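Local coordinates for Tol-Pal system protein TolB (Acinetobacter baumannii, PDB 7MX5) that probably acts as the periplasmic component of the Tol-Pal system, which is thought to support outer membrane invagination during cell division and outer membrane integrity, at residues Tyr29-Thr34 / Ala113-Ser118; Arg306-Ala311 / Pro351-Asn356. One frame throughout, in Å; residues are numbered along the deposited sequence.

Contact 1 of 2, residues Tyr29-Thr34 / Ala113-Ser118; sequences YPIVET and AGHMVS
Val32 and Gly114 bring the two helical segments together at a CA-CA distance of 5.2 Å, where the axes of 29-34 and 113-118 approach to 8.3 Å and cross at -48°. With no side chain on Gly114, Ile31 and Val32 settle against the bare backbone of the other helix. Ile31 sends its CG2 branch across: a chi1 of -67° puts CG1 anti to the carbonyl carbon and leaves CG2 anti to the backbone N, within 4.1 Å of Gly114 CA. Ile31 CG2 also meets the His115 ring obliquely, 3.9 Å from its CE1, and the two side chains cross at about a right angle. Val32 uses both branches: CG2 lies 3.6 Å from Gly114 O and also touches the CG1 methyl of Val117, while CG1 packs beside Ser118 OG. These are the helices 29-37 and 110-126, which in the amino-terminal domain of TolB pack next to one another, the first lying on strand 16-19 through Val32 and Ile19, the second on strand 96-105 of the same mixed sheet. Ser118 OG sits 3.3 Å from Val32 CA yet turns back to bond Gly114 O over 2.7 Å, arriving from the face of that carbonyl opposite to Ser118 N. Asp35 OD2, one turn on from Ile31, is hydrogen-bonded to both His115 ND1 and Ser118 OG.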
ATOM      1  N   TYR A  29      19.155 -11.723  -8.162  1.00 50.75           N
ATOM      2  CA  TYR A  29      19.113 -12.227  -6.794  1.00 48.07           C
ATOM      3  C   TYR A  29      19.343 -11.166  -5.716  1.00 49.97           C
ATOM      4  O   TYR A  29      18.768 -11.326  -4.625  1.00 52.22           O
ATOM      5  CB  TYR A  29      20.097 -13.403  -6.649  1.00 49.47           C
ATOM      6  CG  TYR A  29      21.527 -13.050  -6.291  1.00 49.87           C
ATOM      7  CD1 TYR A  29      21.912 -12.849  -4.970  1.00 54.07           C
ATOM      8  CD2 TYR A  29      22.500 -12.951  -7.276  1.00 47.59           C
ATOM      9  CE1 TYR A  29      23.219 -12.535  -4.646  1.00 52.52           C
ATOM     10  CE2 TYR A  29      23.807 -12.637  -6.962  1.00 46.06           C
ATOM     11  CZ  TYR A  29      24.161 -12.431  -5.647  1.00 46.25           C
ATOM     12  OH  TYR A  29      25.465 -12.121  -5.333  1.00 53.09           O
ATOM     13  N   PRO A  30      20.137 -10.102  -5.915  1.00 49.09           N
ATOM     14  CA  PRO A  30      20.181  -9.060  -4.876  1.00 51.03           C
ATOM     15  C   PRO A  30      18.835  -8.400  -4.642  1.00 44.07           C
ATOM     16  O   PRO A  30      18.523  -8.034  -3.502  1.00 47.57           O
ATOM     17  CB  PRO A  30      21.217  -8.058  -5.407  1.00 54.71           C
ATOM     18  CG  PRO A  30      21.987  -8.776  -6.432  1.00 45.03           C
ATOM     19  CD  PRO A  30      21.110  -9.840  -6.992  1.00 48.86           C
ATOM     20  N   ILE A  31      18.025  -8.244  -5.690  1.00 48.25           N
ATOM     21  CA  ILE A  31      16.677  -7.713  -5.517  1.00 52.56           C
ATOM     22  C   ILE A  31      15.827  -8.678  -4.698  1.00 44.31           C
ATOM     23  O   ILE A  31      15.059  -8.262  -3.822  1.00 41.05           O
ATOM     24  CB  ILE A  31      16.042  -7.421  -6.889  1.00 42.87           C
ATOM     25  CG1 ILE A  31      16.782  -6.280  -7.589  1.00 43.22           C
ATOM     26  CG2 ILE A  31      14.563  -7.090  -6.739  1.00 34.54           C
ATOM     27  CD1 ILE A  31      16.382  -6.091  -9.038  1.00 35.73           C
ATOM     28  N   VAL A  32      15.956  -9.980  -4.964  1.00 41.69           N
ATOM     29  CA  VAL A  32      15.205 -10.973  -4.202  1.00 42.48           C
ATOM     30  C   VAL A  32      15.658 -10.985  -2.748  1.00 46.29           C
ATOM     31  O   VAL A  32      14.833 -11.021  -1.826  1.00 49.02           O
ATOM     32  CB  VAL A  32      15.347 -12.361  -4.851  1.00 38.88           C
ATOM     33  CG1 VAL A  32      14.669 -13.422  -3.996  1.00 35.57           C
ATOM     34  CG2 VAL A  32      14.771 -12.350  -6.258  1.00 46.67           C
ATOM     35  N   GLU A  33      16.973 -10.955  -2.519  1.00 42.04           N
ATOM     36  CA  GLU A  33      17.490 -10.907  -1.156  1.00 45.86           C
ATOM     37  C   GLU A  33      17.041  -9.644  -0.432  1.00 50.88           C
ATOM     38  O   GLU A  33      16.802  -9.674   0.780  1.00 43.11           O
ATOM     39  CB  GLU A  33      19.017 -11.001  -1.177  1.00 51.54           C
ATOM     40  CG  GLU A  33      19.678 -10.910   0.188  1.00 56.51           C
ATOM     41  CD  GLU A  33      21.190 -10.881   0.095  1.00 54.44           C
ATOM     42  OE1 GLU A  33      21.717 -11.041  -1.025  1.00 52.44           O
ATOM     43  OE2 GLU A  33      21.851 -10.697   1.138  1.00 57.17           O
ATOM     44  N   THR A  34      16.912  -8.532  -1.159  1.00 44.73           N
ATOM     45  CA  THR A  34      16.435  -7.299  -0.541  1.00 52.05           C
ATOM     46  C   THR A  34      14.945  -7.378  -0.228  1.00 43.63           C
ATOM     47  O   THR A  34      14.499  -6.897   0.820  1.00 43.74           O
ATOM     48  CB  THR A  34      16.728  -6.107  -1.452  1.00 50.92           C
ATOM     49  OG1 THR A  34      18.108  -6.127  -1.839  1.00 51.63           O
ATOM     50  CG2 THR A  34      16.423  -4.800  -0.734  1.00 40.75           C
ATOM     51  N   ALA A 113      10.743  -8.907 -12.162  1.00 44.52           N
ATOM     52  CA  ALA A 113      10.993 -10.341 -12.076  1.00 45.26           C
ATOM     53  C   ALA A 113      11.454 -10.736 -10.680  1.00 43.13           C
ATOM     54  O   ALA A 113      11.034 -11.773 -10.151  1.00 34.75           O
ATOM     55  CB  ALA A 113      12.027 -10.759 -13.122  1.00 40.08           C
ATOM     56  N   GLY A 114      12.317  -9.925 -10.066  1.00 44.37           N
ATOM     57  CA  GLY A 114      12.747 -10.212  -8.708  1.00 39.13           C
ATOM     58  C   GLY A 114      11.609 -10.127  -7.712  1.00 36.28           C
ATOM     59  O   GLY A 114      11.534 -10.921  -6.771  1.00 37.52           O
ATOM     60  N   HIS A 115      10.705  -9.165  -7.906  1.00 39.50           N
ATOM     61  CA  HIS A 115       9.543  -9.062  -7.034  1.00 49.01           C
ATOM     62  C   HIS A 115       8.595 -10.240  -7.224  1.00 41.01           C
ATOM     63  O   HIS A 115       7.932 -10.659  -6.271  1.00 37.89           O
ATOM     64  CB  HIS A 115       8.817  -7.739  -7.282  1.00 34.95           C
ATOM     65  CG  HIS A 115       9.637  -6.531  -6.947  1.00 37.09           C
ATOM     66  ND1 HIS A 115      10.635  -6.550  -5.996  1.00 34.28           N
ATOM     67  CD2 HIS A 115       9.606  -5.269  -7.436  1.00 35.36           C
ATOM     68  CE1 HIS A 115      11.184  -5.352  -5.914  1.00 39.63           C
ATOM     69  NE2 HIS A 115      10.578  -4.556  -6.777  1.00 37.41           N
ATOM     70  N   MET A 116       8.523 -10.788  -8.440  1.00 45.97           N
ATOM     71  CA  MET A 116       7.697 -11.969  -8.672  1.00 45.73           C
ATOM     72  C   MET A 116       8.289 -13.193  -7.986  1.00 36.74           C
ATOM     73  O   MET A 116       7.570 -13.965  -7.342  1.00 36.11           O
ATOM     74  CB  MET A 116       7.541 -12.217 -10.173  1.00 36.06           C
ATOM     75  CG  MET A 116       6.594 -11.257 -10.870  1.00 48.19           C
ATOM     76  SD  MET A 116       7.011 -11.018 -12.607  1.00 96.59           S
ATOM     77  CE  MET A 116       5.671 -11.900 -13.404  1.00 81.50           C
ATOM     78  N   VAL A 117       9.604 -13.387  -8.120  1.00 32.49           N
ATOM     79  CA  VAL A 117      10.268 -14.498  -7.445  1.00 36.39           C
ATOM     80  C   VAL A 117      10.096 -14.381  -5.937  1.00 38.51           C
ATOM     81  O   VAL A 117       9.783 -15.363  -5.252  1.00 32.69           O
ATOM     82  CB  VAL A 117      11.755 -14.551  -7.841  1.00 35.33           C
ATOM     83  CG1 VAL A 117      12.494 -15.588  -7.011  1.00 35.11           C
ATOM     84  CG2 VAL A 117      11.897 -14.848  -9.327  1.00 42.61           C
ATOM     85  N   SER A 118      10.283 -13.175  -5.398  1.00 43.22           N
ATOM     86  CA  SER A 118      10.114 -12.967  -3.964  1.00 34.11           C
ATOM     87  C   SER A 118       8.666 -13.156  -3.535  1.00 31.77           C
ATOM     88  O   SER A 118       8.409 -13.636  -2.424  1.00 34.73           O
ATOM     89  CB  SER A 118      10.602 -11.572  -3.580  1.00 32.64           C
ATOM     90  OG  SER A 118      11.895 -11.322  -4.104  1.00 42.91           O
TER

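Contact 2 of 2, residues Arg306-Ala311 / Pro351-Asn356; sequences RGTLSA and PSFSPN
The Phe353 ring lies against the backbone at Ser310, and its two neighbours there use different parts of it. Ser310 CB stands over one face, 3.9 Å from the ring centroid and 16° off the ring normal, a CH-pi contact displaced toward the CD2 side of the rim. Thr308 O instead meets the ring at its edge, in plane, 4.0 Å from Phe353 CE2. Between these two the peptide joining Leu309 to Ser310 runs past the ring, with Ser310 N 3.5 Å from Phe353 CD2. Ser310 OG is directed by a chi1 of 66° into the position between backbone N and carbonyl carbon, where it is hydrogen-bonded to Asp312 OD1 and Lys315 N. Further back, Thr308 points its CG2 methyl at the other backbone, 3.3 Å from Pro351 O, and the Pro351 ring brings CD to 3.2 Å from Arg306 O. At the far end Ala311 CB rests 3.6 Å from Pro355 O. No hydrogen bond joins the segments, although their directions differ by only 5°: Thr308 pairs through its backbone with Ala317 and Ser352 with Val361, each within its own sheet. Strands 304-309 and 352-353 are edge strands of two successive propeller blades, and side-chain packing between neighbouring blades with no shared sheet hydrogen bonds is characteristic of the beta-propeller fold.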
ATOM      1  N   ARG A 306     -10.295   8.629   9.656  1.00 35.29           N
ATOM      2  CA  ARG A 306      -9.515   8.276   8.470  1.00 42.23           C
ATOM      3  C   ARG A 306      -9.319   6.764   8.366  1.00 36.36           C
ATOM      4  O   ARG A 306      -8.208   6.266   8.170  1.00 33.41           O
ATOM      5  CB  ARG A 306      -8.172   9.011   8.455  1.00 32.87           C
ATOM      6  CG  ARG A 306      -8.265  10.484   8.062  1.00 44.10           C
ATOM      7  CD  ARG A 306      -8.672  11.362   9.235  1.00 31.86           C
ATOM      8  NE  ARG A 306      -9.573  12.437   8.833  1.00 46.12           N
ATOM      9  CZ  ARG A 306     -10.067  13.351   9.658  1.00 51.51           C
ATOM     10  NH1 ARG A 306      -9.762  13.358  10.945  1.00 57.49           N
ATOM     11  NH2 ARG A 306     -10.887  14.282   9.179  1.00 63.80           N
ATOM     12  N   GLY A 307     -10.420   6.029   8.497  1.00 35.32           N
ATOM     13  CA  GLY A 307     -10.352   4.585   8.428  1.00 35.78           C
ATOM     14  C   GLY A 307     -10.336   4.072   6.999  1.00 31.48           C
ATOM     15  O   GLY A 307     -10.926   4.655   6.091  1.00 32.05           O
ATOM     16  N   THR A 308      -9.638   2.955   6.808  1.00 32.47           N
ATOM     17  CA  THR A 308      -9.608   2.264   5.529  1.00 35.41           C
ATOM     18  C   THR A 308      -9.730   0.767   5.780  1.00 35.70           C
ATOM     19  O   THR A 308      -9.354   0.267   6.842  1.00 33.40           O
ATOM     20  CB  THR A 308      -8.328   2.575   4.736  1.00 34.84           C
ATOM     21  OG1 THR A 308      -8.359   1.883   3.481  1.00 40.59           O
ATOM     22  CG2 THR A 308      -7.094   2.153   5.515  1.00 28.12           C
ATOM     23  N   LEU A 309     -10.265   0.058   4.791  1.00 36.26           N
ATOM     24  CA  LEU A 309     -10.597  -1.352   4.930  1.00 35.98           C
ATOM     25  C   LEU A 309      -9.507  -2.231   4.333  1.00 37.48           C
ATOM     26  O   LEU A 309      -8.937  -1.909   3.287  1.00 39.06           O
ATOM     27  CB  LEU A 309     -11.933  -1.667   4.249  1.00 37.18           C
ATOM     28  CG  LEU A 309     -13.218  -1.187   4.925  1.00 36.94           C
ATOM     29  CD1 LEU A 309     -13.126  -1.327   6.435  1.00 28.75           C
ATOM     30  CD2 LEU A 309     -13.531   0.246   4.529  1.00 42.36           C
ATOM     31  N   SER A 310      -9.226  -3.344   5.004  1.00 37.57           N
ATOM     32  CA  SER A 310      -8.372  -4.366   4.421  1.00 37.20           C
ATOM     33  C   SER A 310      -9.126  -5.105   3.322  1.00 36.61           C
ATOM     34  O   SER A 310     -10.357  -5.183   3.328  1.00 34.95           O
ATOM     35  CB  SER A 310      -7.899  -5.348   5.494  1.00 41.73           C
ATOM     36  OG  SER A 310      -8.981  -6.102   6.013  1.00 40.58           O
ATOM     37  N   ALA A 311      -8.368  -5.644   2.363  1.00 39.84           N
ATOM     38  CA  ALA A 311      -8.987  -6.325   1.230  1.00 41.51           C
ATOM     39  C   ALA A 311      -9.835  -7.505   1.687  1.00 44.85           C
ATOM     40  O   ALA A 311     -10.888  -7.788   1.102  1.00 47.37           O
ATOM     41  CB  ALA A 311      -7.914  -6.783   0.241  1.00 45.62           C
ATOM     42  N   PRO A 351      -4.311   5.988   6.357  1.00 34.58           N
ATOM     43  CA  PRO A 351      -3.356   4.946   5.972  1.00 33.33           C
ATOM     44  C   PRO A 351      -3.920   4.139   4.807  1.00 35.70           C
ATOM     45  O   PRO A 351      -5.007   4.411   4.298  1.00 34.63           O
ATOM     46  CB  PRO A 351      -3.216   4.093   7.240  1.00 38.27           C
ATOM     47  CG  PRO A 351      -4.200   4.656   8.249  1.00 28.13           C
ATOM     48  CD  PRO A 351      -5.104   5.604   7.533  1.00 37.13           C
ATOM     49  N   SER A 352      -3.161   3.129   4.386  1.00 34.80           N
ATOM     50  CA  SER A 352      -3.576   2.297   3.264  1.00 29.78           C
ATOM     51  C   SER A 352      -3.056   0.883   3.462  1.00 33.58           C
ATOM     52  O   SER A 352      -1.854   0.683   3.665  1.00 32.67           O
ATOM     53  CB  SER A 352      -3.073   2.871   1.935  1.00 37.17           C
ATOM     54  OG  SER A 352      -3.852   2.402   0.848  1.00 35.69           O
ATOM     55  N   PHE A 353      -3.963  -0.087   3.397  1.00 26.81           N
ATOM     56  CA  PHE A 353      -3.609  -1.488   3.561  1.00 28.02           C
ATOM     57  C   PHE A 353      -2.957  -2.036   2.296  1.00 30.42           C
ATOM     58  O   PHE A 353      -3.306  -1.657   1.175  1.00 32.64           O
ATOM     59  CB  PHE A 353      -4.849  -2.318   3.889  1.00 28.86           C
ATOM     60  CG  PHE A 353      -5.046  -2.572   5.356  1.00 36.16           C
ATOM     61  CD1 PHE A 353      -4.119  -3.306   6.078  1.00 39.58           C
ATOM     62  CD2 PHE A 353      -6.166  -2.087   6.010  1.00 28.33           C
ATOM     63  CE1 PHE A 353      -4.304  -3.547   7.428  1.00 47.31           C
ATOM     64  CE2 PHE A 353      -6.358  -2.325   7.358  1.00 38.83           C
ATOM     65  CZ  PHE A 353      -5.425  -3.055   8.068  1.00 35.01           C
ATOM     66  N   SER A 354      -2.002  -2.940   2.490  1.00 27.98           N
ATOM     67  CA  SER A 354      -1.474  -3.690   1.365  1.00 36.59           C
ATOM     68  C   SER A 354      -2.465  -4.783   0.965  1.00 27.97           C
ATOM     69  O   SER A 354      -3.272  -5.224   1.787  1.00 35.31           O
ATOM     70  CB  SER A 354      -0.125  -4.308   1.719  1.00 33.40           C
ATOM     71  OG  SER A 354      -0.266  -5.320   2.701  1.00 32.46           O
ATOM     72  N   PRO A 355      -2.437  -5.221  -0.297  1.00 37.90           N
ATOM     73  CA  PRO A 355      -3.408  -6.234  -0.748  1.00 34.89           C
ATOM     74  C   PRO A 355      -3.473  -7.482   0.121  1.00 38.68           C
ATOM     75  O   PRO A 355      -4.557  -8.062   0.262  1.00 36.32           O
ATOM     76  CB  PRO A 355      -2.931  -6.566  -2.167  1.00 41.61           C
ATOM     77  CG  PRO A 355      -2.221  -5.344  -2.628  1.00 42.05           C
ATOM     78  CD  PRO A 355      -1.672  -4.642  -1.417  1.00 40.37           C
ATOM     79  N   ASN A 356      -2.361  -7.915   0.712  1.00 31.06           N
ATOM     80  CA  ASN A 356      -2.374  -9.100   1.560  1.00 40.68           C
ATOM     81  C   ASN A 356      -2.770  -8.797   3.000  1.00 34.68           C
ATOM     82  O   ASN A 356      -2.895  -9.728   3.802  1.00 34.74           O
ATOM     83  CB  ASN A 356      -1.008  -9.802   1.528  1.00 33.12           C
ATOM     84  CG  ASN A 356       0.126  -8.934   2.055  1.00 36.95           C
ATOM     85  OD1 ASN A 356      -0.092  -7.915   2.709  1.00 42.71           O
ATOM     86  ND2 ASN A 356       1.356  -9.346   1.767  1.00 39.39           N
TER

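Contact 1 belongs to the amino-terminal domain and contact 2 to the beta-propeller; their centres lie 24 Å apart, their nearest atoms about 9 Å, and they share no helix or strand. Contact 1 is buried and joins two helices, contact 2 is partly buried, nearer the centre of the chain, and joins edge strands of two sheets. Neither has a hydrogen bond between its own segments. The helix pair relies on branched aliphatic groups meeting a glycine, with a serine and a histidine turned to an aspartate beside it; the blade pair relies on an aromatic ring, one proline ring and backbone carbonyls, and covers more surface, 328 against 228 Å².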